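Local coordinates for sensor protein DivL (Caulobacter crescentus, PDB 4Q20) that is required for cell division and growth, acting as a membrane-bound sensor kinase of a two-component system that phosphorylates CtrA, at residues Ile114-Leu119 / Glu144-Ile149; Asp118-Ala123 / Gln158-Leu163; Val136-Glu141 / Val177-Arg182; Arg189-Asp194 / Gly246-Cys251. One frame throughout, in Å; residues are numbered along the deposited sequence.

Contact 1. Residues Ile114-Leu119 / Glu144-Ile149; sequences IRVSDL and EDVGLI
Ile114 and Ile149 face each other as an antiparallel hydrogen-bonded pair: Ile114 N donates to Ile149 O at 2.7 Å, and Ile149 N returns a bond to Ile114 O at 2.8 Å. One residue on, Arg115 and Leu148 form the non-hydrogen-bonded pair, and their side chains share the exposed face of the little sheet. The Arg115 chain bends at chi3 (-79°), which lays its guanidinium against the leucine; Leu148 CD2 sits over one face, offset toward the rim, while CD1 approaches NH2 to 3.5 Å. Beyond the pair the two-stranded sheet ends. Arg115 is the N-cap of helix 116-133, so the strand turns straight into the helix, yet Val116 N still reaches back to Gly147 O at 3.1 Å. This two-stranded sheet is separate from the five-stranded sheet of the GHKL-type ATPase domain and packs beside it. On the side of Ile149, Val116 at the start of the helix brings CG2 within 3.7 Å of Ile149 CG2, the two side chains crossing at about a right angle. Val116 CB likewise packs on Val146 CG1 (3.9 Å). Farther out, Ala181 of strand 176-183 touches both valines, Leu156 of helix 153-170 touches Ile149, and Arg183 NE bonds to Val146 O.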
loop_
_atom_site.group_PDB
_atom_site.type_symbol
_atom_site.label_atom_id
_atom_site.label_comp_id
_atom_site.label_asym_id
_atom_site.label_seq_id
_atom_site.Cartn_x
_atom_site.Cartn_y
_atom_site.Cartn_z
ATOM N N ILE A 114 -3.433 4.048 -32.592
ATOM C CA ILE A 114 -2.558 3.095 -31.898
ATOM C C ILE A 114 -2.118 1.982 -32.851
ATOM O O ILE A 114 -2.962 1.279 -33.391
ATOM C CB ILE A 114 -3.271 2.486 -30.635
ATOM C CG1 ILE A 114 -4.004 3.529 -29.756
ATOM C CG2 ILE A 114 -2.377 1.538 -29.819
ATOM C CD1 ILE A 114 -3.150 4.632 -29.136
ATOM N N ARG A 115 -0.809 1.787 -33.016
ATOM C CA ARG A 115 -0.312 0.683 -33.824
ATOM C C ARG A 115 -0.274 -0.516 -32.897
ATOM O O ARG A 115 0.406 -0.475 -31.875
ATOM C CB ARG A 115 1.058 1.012 -34.460
ATOM C CG ARG A 115 1.492 0.011 -35.539
ATOM C CD ARG A 115 2.571 0.560 -36.456
ATOM N NE ARG A 115 2.023 1.453 -37.479
ATOM C CZ ARG A 115 2.229 2.767 -37.520
ATOM N NH1 ARG A 115 2.987 3.357 -36.603
ATOM N NH2 ARG A 115 1.689 3.500 -38.485
ATOM N N VAL A 116 -1.069 -1.541 -33.200
ATOM C CA VAL A 116 -1.203 -2.743 -32.366
ATOM C C VAL A 116 0.159 -3.481 -32.176
ATOM O O VAL A 116 0.443 -3.965 -31.070
ATOM C CB VAL A 116 -2.303 -3.692 -32.922
ATOM C CG1 VAL A 116 -2.447 -4.933 -32.064
ATOM C CG2 VAL A 116 -3.641 -2.979 -33.043
ATOM N N SER A 117 0.981 -3.551 -33.235
ATOM C CA SER A 117 2.297 -4.205 -33.227
ATOM C C SER A 117 3.203 -3.661 -32.101
ATOM O O SER A 117 3.790 -4.451 -31.350
ATOM C CB SER A 117 2.984 -4.028 -34.581
ATOM O OG SER A 117 2.117 -4.358 -35.653
ATOM N N ASP A 118 3.275 -2.319 -31.963
ATOM C CA ASP A 118 4.108 -1.686 -30.947
ATOM C C ASP A 118 3.537 -1.899 -29.547
ATOM O O ASP A 118 4.305 -2.174 -28.622
ATOM C CB ASP A 118 4.368 -0.187 -31.237
ATOM C CG ASP A 118 3.199 0.796 -31.281
ATOM O OD1 ASP A 118 2.337 0.745 -30.367
ATOM O OD2 ASP A 118 3.254 1.749 -32.108
ATOM N N LEU A 119 2.190 -1.814 -29.411
ATOM C CA LEU A 119 1.438 -1.989 -28.173
ATOM C C LEU A 119 1.740 -3.373 -27.541
ATOM O O LEU A 119 1.987 -3.460 -26.330
ATOM C CB LEU A 119 -0.060 -1.828 -28.496
ATOM C CG LEU A 119 -1.065 -1.749 -27.329
ATOM C CD1 LEU A 119 -1.128 -0.350 -26.748
ATOM C CD2 LEU A 119 -2.442 -2.150 -27.788
ATOM N N GLU A 144 1.647 -7.726 -39.699
ATOM C CA GLU A 144 1.784 -6.340 -40.159
ATOM C C GLU A 144 0.426 -5.786 -40.649
ATOM O O GLU A 144 0.222 -4.567 -40.647
ATOM C CB GLU A 144 2.860 -6.228 -41.267
ATOM C CG GLU A 144 2.599 -7.045 -42.532
ATOM C CD GLU A 144 3.300 -8.387 -42.654
ATOM O OE1 GLU A 144 3.401 -9.114 -41.638
ATOM O OE2 GLU A 144 3.708 -8.733 -43.786
ATOM N N ASP A 145 -0.499 -6.702 -41.034
ATOM C CA ASP A 145 -1.839 -6.437 -41.566
ATOM C C ASP A 145 -2.869 -6.043 -40.469
ATOM O O ASP A 145 -3.979 -5.619 -40.810
ATOM C CB ASP A 145 -2.347 -7.654 -42.370
ATOM C CG ASP A 145 -2.319 -8.985 -41.635
ATOM O OD1 ASP A 145 -3.079 -9.140 -40.645
ATOM O OD2 ASP A 145 -1.593 -9.892 -42.088
ATOM N N VAL A 146 -2.498 -6.164 -39.175
ATOM C CA VAL A 146 -3.370 -5.785 -38.051
ATOM C C VAL A 146 -3.480 -4.240 -38.033
ATOM O O VAL A 146 -4.569 -3.691 -37.824
ATOM C CB VAL A 146 -2.892 -6.376 -36.697
ATOM C CG1 VAL A 146 -3.891 -6.078 -35.582
ATOM C CG2 VAL A 146 -2.656 -7.883 -36.801
ATOM N N GLY A 147 -2.348 -3.586 -38.299
ATOM C CA GLY A 147 -2.218 -2.142 -38.435
ATOM C C GLY A 147 -2.495 -1.305 -37.210
ATOM O O GLY A 147 -1.953 -1.574 -36.131
ATOM N N LEU A 148 -3.334 -0.255 -37.399
ATOM C CA LEU A 148 -3.691 0.750 -36.391
ATOM C C LEU A 148 -5.166 0.715 -35.957
ATOM O O LEU A 148 -6.076 0.663 -36.797
ATOM C CB LEU A 148 -3.380 2.173 -36.912
ATOM C CG LEU A 148 -1.918 2.523 -37.206
ATOM C CD1 LEU A 148 -1.779 3.083 -38.590
ATOM C CD2 LEU A 148 -1.368 3.507 -36.194
ATOM N N ILE A 149 -5.383 0.829 -34.635
ATOM C CA ILE A 149 -6.699 0.912 -33.989
ATOM C C ILE A 149 -6.848 2.305 -33.351
ATOM O O ILE A 149 -5.851 3.019 -33.228
ATOM C CB ILE A 149 -6.957 -0.233 -32.966
ATOM C CG1 ILE A 149 -5.943 -0.232 -31.811
ATOM C CG2 ILE A 149 -7.006 -1.583 -33.665
ATOM C CD1 ILE A 149 -6.480 -0.789 -30.494
#

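Contact 2. Residues Asp118-Ala123 / Gln158-Leu163; sequences DLLLNA and QTLDHL
Leu160 makes most of this contact, and its interactions are apolar. Its CD1 methyl abuts Leu119 CG at 3.6 Å, the two side chains crossing at about a right angle. With CG anti to the backbone N (chi1 -171°), the tip of Leu119 swings toward the neighbouring helix. The same Leu160 CD1 comes within 4.3 Å of Leu120 CD1, and nearer the backbone Leu160 CB meets Ala123 CB at 3.9 Å. The small alanine lies where the chains come closest, Ala123 CA standing 6.0 Å from Asp161 CA, although the two helix axes, at -44°, keep 9.7 Å apart.

Polar groups play their part at the margin and within the turns. Asp161 passes OD1 beside Ala123 CA, but its charge is taken up by a salt bridge to Arg126. On the far side of helix 158-163, His162 ND1 donates to Gln158 O (2.8 Å) and His162 N to the same oxygen from the opposite face of its plane; His162 NE2 bonds to Asp95 of helix 73-103.

Helices 116-133 and 153-170 belong to the helical layer of the GHKL alpha/beta sandwich. Within these segments they meet mainly through hydrocarbon; the Asp161-Arg126 salt bridge adds a charged tie between the same helices.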
loop_
_atom_site.group_PDB
_atom_site.type_symbol
_atom_site.label_atom_id
_atom_site.label_comp_id
_atom_site.label_asym_id
_atom_site.label_seq_id
_atom_site.Cartn_x
_atom_site.Cartn_y
_atom_site.Cartn_z
ATOM N N ASP A 118 3.275 -2.319 -31.963
ATOM C CA ASP A 118 4.108 -1.686 -30.947
ATOM C C ASP A 118 3.537 -1.899 -29.547
ATOM O O ASP A 118 4.305 -2.174 -28.622
ATOM C CB ASP A 118 4.368 -0.187 -31.237
ATOM C CG ASP A 118 3.199 0.796 -31.281
ATOM O OD1 ASP A 118 2.337 0.745 -30.367
ATOM O OD2 ASP A 118 3.254 1.749 -32.108
ATOM N N LEU A 119 2.190 -1.814 -29.411
ATOM C CA LEU A 119 1.438 -1.989 -28.173
ATOM C C LEU A 119 1.740 -3.373 -27.541
ATOM O O LEU A 119 1.987 -3.460 -26.330
ATOM C CB LEU A 119 -0.060 -1.828 -28.496
ATOM C CG LEU A 119 -1.065 -1.749 -27.329
ATOM C CD1 LEU A 119 -1.128 -0.350 -26.748
ATOM C CD2 LEU A 119 -2.442 -2.150 -27.788
ATOM N N LEU A 120 1.788 -4.427 -28.378
ATOM C CA LEU A 120 2.100 -5.794 -27.967
ATOM C C LEU A 120 3.576 -5.957 -27.580
ATOM O O LEU A 120 3.862 -6.613 -26.578
ATOM C CB LEU A 120 1.737 -6.776 -29.095
ATOM C CG LEU A 120 0.398 -7.516 -28.952
ATOM C CD1 LEU A 120 -0.800 -6.568 -29.020
ATOM C CD2 LEU A 120 0.270 -8.558 -30.011
ATOM N N LEU A 121 4.510 -5.365 -28.358
ATOM C CA LEU A 121 5.951 -5.459 -28.082
ATOM C C LEU A 121 6.349 -4.683 -26.824
ATOM O O LEU A 121 7.287 -5.084 -26.129
ATOM C CB LEU A 121 6.785 -4.973 -29.278
ATOM C CG LEU A 121 6.873 -5.939 -30.460
ATOM C CD1 LEU A 121 7.203 -5.199 -31.748
ATOM C CD2 LEU A 121 7.866 -7.071 -30.192
ATOM N N ASN A 122 5.634 -3.585 -26.524
ATOM C CA ASN A 122 5.896 -2.773 -25.333
ATOM C C ASN A 122 5.451 -3.532 -24.084
ATOM O O ASN A 122 6.153 -3.485 -23.075
ATOM C CB ASN A 122 5.227 -1.409 -25.444
ATOM C CG ASN A 122 5.774 -0.571 -26.578
ATOM O OD1 ASN A 122 6.767 -0.915 -27.215
ATOM N ND2 ASN A 122 5.092 0.507 -26.922
ATOM N N ALA A 123 4.340 -4.294 -24.174
ATOM C CA ALA A 123 3.865 -5.080 -23.038
ATOM C C ALA A 123 4.809 -6.264 -22.765
ATOM O O ALA A 123 5.018 -6.631 -21.605
ATOM C CB ALA A 123 2.444 -5.558 -23.280
ATOM N N GLN A 158 -2.057 -0.556 -20.094
ATOM C CA GLN A 158 -2.391 -0.971 -18.738
ATOM C C GLN A 158 -3.242 -2.265 -18.783
ATOM O O GLN A 158 -3.014 -3.170 -17.975
ATOM C CB GLN A 158 -3.127 0.180 -18.044
ATOM C CG GLN A 158 -3.521 -0.070 -16.603
ATOM C CD GLN A 158 -4.086 1.166 -15.930
ATOM O OE1 GLN A 158 -4.444 2.185 -16.563
ATOM N NE2 GLN A 158 -4.160 1.097 -14.613
ATOM N N THR A 159 -4.167 -2.373 -19.759
ATOM C CA THR A 159 -4.995 -3.563 -19.949
ATOM C C THR A 159 -4.087 -4.789 -20.233
ATOM O O THR A 159 -4.196 -5.814 -19.544
ATOM C CB THR A 159 -6.039 -3.319 -21.070
ATOM O OG1 THR A 159 -6.989 -2.342 -20.645
ATOM C CG2 THR A 159 -6.779 -4.577 -21.458
ATOM N N LEU A 160 -3.174 -4.659 -21.208
ATOM C CA LEU A 160 -2.240 -5.726 -21.563
ATOM C C LEU A 160 -1.321 -6.090 -20.408
ATOM O O LEU A 160 -1.105 -7.282 -20.157
ATOM C CB LEU A 160 -1.421 -5.349 -22.789
ATOM C CG LEU A 160 -2.226 -5.136 -24.077
ATOM C CD1 LEU A 160 -1.323 -4.650 -25.165
ATOM C CD2 LEU A 160 -2.988 -6.423 -24.507
ATOM N N ASP A 161 -0.853 -5.092 -19.661
ATOM C CA ASP A 161 -0.001 -5.333 -18.505
ATOM C C ASP A 161 -0.685 -6.227 -17.476
ATOM O O ASP A 161 -0.066 -7.187 -17.000
ATOM C CB ASP A 161 0.423 -4.010 -17.862
ATOM C CG ASP A 161 1.630 -3.349 -18.507
ATOM O OD1 ASP A 161 2.277 -4.000 -19.378
ATOM O OD2 ASP A 161 1.964 -2.197 -18.108
ATOM N N HIS A 162 -1.973 -5.942 -17.171
ATOM C CA HIS A 162 -2.748 -6.717 -16.206
ATOM C C HIS A 162 -2.934 -8.135 -16.663
ATOM O O HIS A 162 -2.792 -9.042 -15.843
ATOM C CB HIS A 162 -4.099 -6.064 -15.925
ATOM C CG HIS A 162 -3.973 -4.946 -14.958
ATOM N ND1 HIS A 162 -3.845 -3.638 -15.380
ATOM C CD2 HIS A 162 -3.841 -4.988 -13.616
ATOM C CE1 HIS A 162 -3.680 -2.928 -14.285
ATOM N NE2 HIS A 162 -3.674 -3.698 -13.199
ATOM N N LEU A 163 -3.209 -8.332 -17.978
ATOM C CA LEU A 163 -3.397 -9.655 -18.558
ATOM C C LEU A 163 -2.100 -10.473 -18.590
ATOM O O LEU A 163 -2.150 -11.664 -18.293
ATOM C CB LEU A 163 -4.007 -9.558 -19.967
ATOM C CG LEU A 163 -5.465 -9.080 -20.040
ATOM C CD1 LEU A 163 -5.964 -9.068 -21.465
ATOM C CD2 LEU A 163 -6.384 -9.898 -19.132
#

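Contact 3. Residues Val136-Glu141 / Val177-Arg182; sequences VTLAVE and VTLSAR
A parallel pair at the edge of the five-stranded sheet of the GHKL domain is made here, with Leu138 beside Val177, Ala139 beside Thr178, Val140 beside Leu179 and Glu141 beside Ser180. Four backbone bonds zigzag between the strands: Val177 N to Thr137 O (2.9 Å), Ala139 N to Val177 O (2.9 Å), Leu179 N to Ala139 O (2.8 Å) and Glu141 N to Leu179 O (3.0 Å). Each residue that bonds at both its N and its O thus spans two partners on the other strand, as parallel pairing requires, and the strand axes diverge by 14°.

The chain passes from one strand to the other through strand 148-151 and then helix 153-170, so the connection is a beta-alpha-beta crossover with a short strand inserted. Its helix covers the face carrying Leu138, Val177 and Leu179, where Val164 meets both leucines. On that face Leu138 CD2 touches both Val177 CG1 (3.8 Å) and Leu179 CD1 (3.7 Å); it lies alongside the valine, pointing the same way, and slants across the leucine. Val136 CG1 adds a contact to Val177 CG2 at 3.8 Å.

On the other face, Thr178 turns CG2 anti to its own N (chi1 -35° for OG1), and the extended Glu141 side chain runs obliquely over that methyl, OE2 3.6 Å away. Ala139 CB also approaches it, while Ser180 CB packs against Glu141 O.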
loop_
_atom_site.group_PDB
_atom_site.type_symbol
_atom_site.label_atom_id
_atom_site.label_comp_id
_atom_site.label_asym_id
_atom_site.label_seq_id
_atom_site.Cartn_x
_atom_site.Cartn_y
_atom_site.Cartn_z
ATOM N N VAL A 136 9.552 -18.303 -17.538
ATOM C CA VAL A 136 8.502 -18.328 -18.567
ATOM C C VAL A 136 8.989 -17.565 -19.825
ATOM O O VAL A 136 9.800 -16.642 -19.724
ATOM C CB VAL A 136 7.152 -17.751 -18.003
ATOM C CG1 VAL A 136 6.048 -17.732 -19.054
ATOM C CG2 VAL A 136 6.685 -18.525 -16.771
ATOM N N THR A 137 8.499 -17.987 -21.002
ATOM C CA THR A 137 8.789 -17.405 -22.312
ATOM C C THR A 137 7.627 -16.513 -22.731
ATOM O O THR A 137 6.499 -16.996 -22.830
ATOM C CB THR A 137 9.036 -18.529 -23.368
ATOM O OG1 THR A 137 10.009 -19.459 -22.878
ATOM C CG2 THR A 137 9.481 -17.985 -24.729
ATOM N N LEU A 138 7.904 -15.227 -22.984
ATOM C CA LEU A 138 6.930 -14.261 -23.485
ATOM C C LEU A 138 7.032 -14.167 -24.990
ATOM O O LEU A 138 8.070 -13.760 -25.506
ATOM C CB LEU A 138 7.139 -12.870 -22.882
ATOM C CG LEU A 138 6.417 -12.525 -21.596
ATOM C CD1 LEU A 138 6.924 -11.209 -21.054
ATOM C CD2 LEU A 138 4.908 -12.448 -21.799
ATOM N N ALA A 139 5.962 -14.512 -25.691
ATOM C CA ALA A 139 5.925 -14.458 -27.147
ATOM C C ALA A 139 4.915 -13.430 -27.658
ATOM O O ALA A 139 3.912 -13.168 -26.986
ATOM C CB ALA A 139 5.591 -15.835 -27.710
ATOM N N VAL A 140 5.189 -12.866 -28.863
ATOM C CA VAL A 140 4.346 -11.915 -29.598
ATOM C C VAL A 140 4.067 -12.490 -30.992
ATOM O O VAL A 140 5.006 -12.757 -31.744
ATOM C CB VAL A 140 4.947 -10.490 -29.675
ATOM C CG1 VAL A 140 4.140 -9.594 -30.613
ATOM C CG2 VAL A 140 5.045 -9.860 -28.293
ATOM N N GLU A 141 2.784 -12.670 -31.336
ATOM C CA GLU A 141 2.368 -13.189 -32.635
ATOM C C GLU A 141 1.339 -12.232 -33.252
ATOM O O GLU A 141 0.131 -12.472 -33.196
ATOM C CB GLU A 141 1.830 -14.631 -32.507
ATOM C CG GLU A 141 2.929 -15.682 -32.418
ATOM C CD GLU A 141 2.580 -16.989 -31.726
ATOM O OE1 GLU A 141 1.436 -17.475 -31.892
ATOM O OE2 GLU A 141 3.472 -17.548 -31.045
ATOM N N VAL A 177 3.693 -17.726 -22.357
ATOM C CA VAL A 177 2.657 -16.692 -22.340
ATOM C C VAL A 177 2.734 -15.993 -23.706
ATOM O O VAL A 177 3.786 -15.470 -24.075
ATOM C CB VAL A 177 2.776 -15.717 -21.134
ATOM C CG1 VAL A 177 1.809 -14.547 -21.266
ATOM C CG2 VAL A 177 2.551 -16.447 -19.811
ATOM N N THR A 178 1.636 -16.021 -24.464
ATOM C CA THR A 178 1.613 -15.438 -25.801
ATOM C C THR A 178 0.682 -14.240 -25.881
ATOM O O THR A 178 -0.452 -14.310 -25.415
ATOM C CB THR A 178 1.200 -16.507 -26.854
ATOM O OG1 THR A 178 1.731 -17.791 -26.486
ATOM C CG2 THR A 178 1.622 -16.121 -28.284
ATOM N N LEU A 179 1.169 -13.165 -26.511
ATOM C CA LEU A 179 0.462 -11.917 -26.801
ATOM C C LEU A 179 0.180 -11.865 -28.279
ATOM O O LEU A 179 1.121 -11.716 -29.059
ATOM C CB LEU A 179 1.321 -10.695 -26.415
ATOM C CG LEU A 179 1.456 -10.321 -24.962
ATOM C CD1 LEU A 179 2.737 -10.904 -24.370
ATOM C CD2 LEU A 179 1.563 -8.832 -24.838
ATOM N N SER A 180 -1.076 -11.993 -28.683
ATOM C CA SER A 180 -1.416 -11.956 -30.111
ATOM C C SER A 180 -2.524 -10.931 -30.413
ATOM O O SER A 180 -3.243 -10.492 -29.512
ATOM C CB SER A 180 -1.829 -13.344 -30.612
ATOM O OG SER A 180 -2.860 -13.914 -29.822
ATOM N N ALA A 181 -2.646 -10.560 -31.691
ATOM C CA ALA A 181 -3.661 -9.643 -32.187
ATOM C C ALA A 181 -4.164 -10.115 -33.533
ATOM O O ALA A 181 -3.412 -10.735 -34.289
ATOM C CB ALA A 181 -3.100 -8.251 -32.296
ATOM N N ARG A 182 -5.435 -9.837 -33.840
ATOM C CA ARG A 182 -6.046 -10.245 -35.103
ATOM C C ARG A 182 -7.168 -9.295 -35.491
ATOM O O ARG A 182 -8.017 -8.973 -34.661
ATOM C CB ARG A 182 -6.569 -11.703 -34.979
ATOM C CG ARG A 182 -7.347 -12.259 -36.175
ATOM C CD ARG A 182 -7.514 -13.771 -36.102
ATOM N NE ARG A 182 -8.322 -14.201 -34.953
ATOM C CZ ARG A 182 -8.648 -15.464 -34.694
ATOM N NH1 ARG A 182 -8.249 -16.442 -35.500
ATOM N NH2 ARG A 182 -9.383 -15.758 -33.628
#

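Contact 4. Residues Arg189-Asp194 / Gly246-Cys251; sequences RLDVSD and GSTFTC
Arg189 lays one face of its guanidinium over the Thr250 methyl, NE standing 3.5 Å from Thr250 CG2. Its chain leaves between the backbone N and carbonyl carbon (chi1 60°) and bends at chi3, which also brings the group edge-on to Asp191. There NH2 forms a salt bridge to Asp191 OD1 at 3.2 Å, in the guanidinium plane and on the syn lone pair, while NE adds a weak bond to the same oxygen. Thr250 OG1 comes to 3.1 Å from Asp191 OD1 too, though its proton may have another acceptor. A single carboxylate oxygen thus gathers several polar neighbours on this face.

Beneath lies a regular antiparallel pairing, strand 187-194 against strand 247-254, in the central sheet of the GHKL alpha/beta sandwich. Leu190 with Cys251, Val192 with Phe249 and Asp194 with Ser247 are its hydrogen-bonded pairs, each with two bonds. Asp194 N meets Ser247 O at 2.8 Å, whereas Phe249 N reaches Val192 O at 3.2 Å from well above the carbonyl plane.

The face of Leu190, Val192, Phe249 and Cys251 is buried under helix 153-170, where Leu163 touches both Val192 and Phe249. Leu190 CB and Cys251 CB meet at 4.1 Å. At the strand's end Asp194 OD2 rests 3.4 Å from Ser247 CB. Asp194 begins a DxGxG sequence consistent with the G1 box, which in related kinases lines the nucleotide pocket.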
loop_
_atom_site.group_PDB
_atom_site.type_symbol
_atom_site.label_atom_id
_atom_site.label_comp_id
_atom_site.label_asym_id
_atom_site.label_seq_id
_atom_site.Cartn_x
_atom_site.Cartn_y
_atom_site.Cartn_z
ATOM N N ARG A 189 -9.092 -8.137 -32.094
ATOM C CA ARG A 189 -9.070 -8.916 -30.866
ATOM C C ARG A 189 -7.641 -9.105 -30.370
ATOM O O ARG A 189 -6.777 -9.559 -31.116
ATOM C CB ARG A 189 -9.811 -10.265 -31.005
ATOM C CG ARG A 189 -9.297 -11.235 -32.066
ATOM C CD ARG A 189 -10.161 -12.481 -32.133
ATOM N NE ARG A 189 -9.916 -13.405 -31.021
ATOM C CZ ARG A 189 -10.785 -14.323 -30.611
ATOM N NH1 ARG A 189 -11.967 -14.446 -31.209
ATOM N NH2 ARG A 189 -10.485 -15.119 -29.595
ATOM N N LEU A 190 -7.396 -8.731 -29.115
ATOM C CA LEU A 190 -6.099 -8.876 -28.455
ATOM C C LEU A 190 -6.162 -10.103 -27.553
ATOM O O LEU A 190 -7.024 -10.167 -26.681
ATOM C CB LEU A 190 -5.738 -7.601 -27.650
ATOM C CG LEU A 190 -5.863 -6.253 -28.392
ATOM C CD1 LEU A 190 -5.713 -5.106 -27.450
ATOM C CD2 LEU A 190 -4.857 -6.124 -29.515
ATOM N N ASP A 191 -5.305 -11.098 -27.788
ATOM C CA ASP A 191 -5.336 -12.314 -26.972
ATOM C C ASP A 191 -4.094 -12.448 -26.101
ATOM O O ASP A 191 -3.006 -12.044 -26.504
ATOM C CB ASP A 191 -5.488 -13.575 -27.844
ATOM C CG ASP A 191 -6.600 -13.522 -28.876
ATOM O OD1 ASP A 191 -7.733 -13.931 -28.540
ATOM O OD2 ASP A 191 -6.316 -13.134 -30.053
ATOM N N VAL A 192 -4.262 -12.986 -24.893
ATOM C CA VAL A 192 -3.160 -13.249 -23.968
ATOM C C VAL A 192 -3.374 -14.687 -23.489
ATOM O O VAL A 192 -4.195 -14.971 -22.606
ATOM C CB VAL A 192 -2.974 -12.215 -22.814
ATOM C CG1 VAL A 192 -1.828 -12.633 -21.898
ATOM C CG2 VAL A 192 -2.731 -10.813 -23.364
ATOM N N SER A 193 -2.683 -15.601 -24.165
ATOM C CA SER A 193 -2.753 -17.040 -23.944
ATOM C C SER A 193 -1.643 -17.485 -22.987
ATOM O O SER A 193 -0.570 -16.889 -22.956
ATOM C CB SER A 193 -2.640 -17.761 -25.278
ATOM O OG SER A 193 -2.332 -19.132 -25.085
ATOM N N ASP A 194 -1.916 -18.506 -22.184
ATOM C CA ASP A 194 -0.922 -19.034 -21.258
ATOM C C ASP A 194 -1.010 -20.548 -21.207
ATOM O O ASP A 194 -2.093 -21.111 -21.357
ATOM C CB ASP A 194 -1.014 -18.410 -19.846
ATOM C CG ASP A 194 -2.323 -18.605 -19.092
ATOM O OD1 ASP A 194 -2.489 -19.687 -18.455
ATOM O OD2 ASP A 194 -3.149 -17.628 -19.050
ATOM N N GLY A 246 -4.423 -24.649 -20.430
ATOM C CA GLY A 246 -4.122 -23.243 -20.197
ATOM C C GLY A 246 -5.326 -22.318 -20.174
ATOM O O GLY A 246 -6.435 -22.736 -19.846
ATOM N N SER A 247 -5.111 -21.047 -20.527
ATOM C CA SER A 247 -6.136 -19.992 -20.520
ATOM C C SER A 247 -5.895 -18.961 -21.610
ATOM O O SER A 247 -4.751 -18.677 -21.955
ATOM C CB SER A 247 -6.144 -19.258 -19.173
ATOM O OG SER A 247 -6.263 -20.109 -18.041
ATOM N N THR A 248 -6.967 -18.353 -22.110
ATOM C CA THR A 248 -6.879 -17.269 -23.083
ATOM C C THR A 248 -7.848 -16.192 -22.687
ATOM O O THR A 248 -9.026 -16.480 -22.475
ATOM C CB THR A 248 -7.127 -17.736 -24.533
ATOM O OG1 THR A 248 -6.424 -18.953 -24.751
ATOM C CG2 THR A 248 -6.703 -16.684 -25.583
ATOM N N PHE A 249 -7.346 -14.956 -22.602
ATOM C CA PHE A 249 -8.112 -13.747 -22.328
ATOM C C PHE A 249 -8.140 -12.938 -23.611
ATOM O O PHE A 249 -7.089 -12.604 -24.157
ATOM C CB PHE A 249 -7.496 -12.938 -21.168
ATOM C CG PHE A 249 -7.812 -13.480 -19.792
ATOM C CD1 PHE A 249 -6.998 -14.443 -19.202
ATOM C CD2 PHE A 249 -8.939 -13.045 -19.093
ATOM C CE1 PHE A 249 -7.299 -14.959 -17.933
ATOM C CE2 PHE A 249 -9.239 -13.559 -17.821
ATOM C CZ PHE A 249 -8.411 -14.504 -17.243
ATOM N N THR A 250 -9.327 -12.652 -24.111
ATOM C CA THR A 250 -9.475 -11.873 -25.337
ATOM C C THR A 250 -10.146 -10.539 -25.050
ATOM O O THR A 250 -11.124 -10.493 -24.302
ATOM C CB THR A 250 -10.307 -12.645 -26.395
ATOM O OG1 THR A 250 -9.928 -14.032 -26.423
ATOM C CG2 THR A 250 -10.198 -12.030 -27.795
ATOM N N CYS A 251 -9.659 -9.481 -25.707
ATOM C CA CYS A 251 -10.232 -8.137 -25.711
ATOM C C CYS A 251 -10.833 -7.953 -27.064
ATOM O O CYS A 251 -10.116 -8.000 -28.055
ATOM C CB CYS A 251 -9.189 -7.060 -25.421
ATOM S SG CYS A 251 -8.311 -7.281 -23.857
#

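Together the four contacts show how one ATPase domain is built from a helical layer laid on a sheet. Contacts 3 and 4, centres about 9 Å apart, are continuous: Ser180 O with Asp191 N and Thr178 N with Ser193 O, each at 2.8 Å, probably bond their strands. Contact 2 lies on that sheet, its centre about 10 Å from contact 3 and 12 Å from contact 4; Leu120 CD2 touches Leu179 O at 3.4 Å, and Leu163 CD1 reaches Cys251 SG at 3.8 Å. Contact 1 shares Asp118 and Leu119 with contact 2 and packs against contact 3 through Val116 CG1 and Ala181 CB (3.4 Å). Segment 189-194 of contact 4 ends where the G1-like sequence begins.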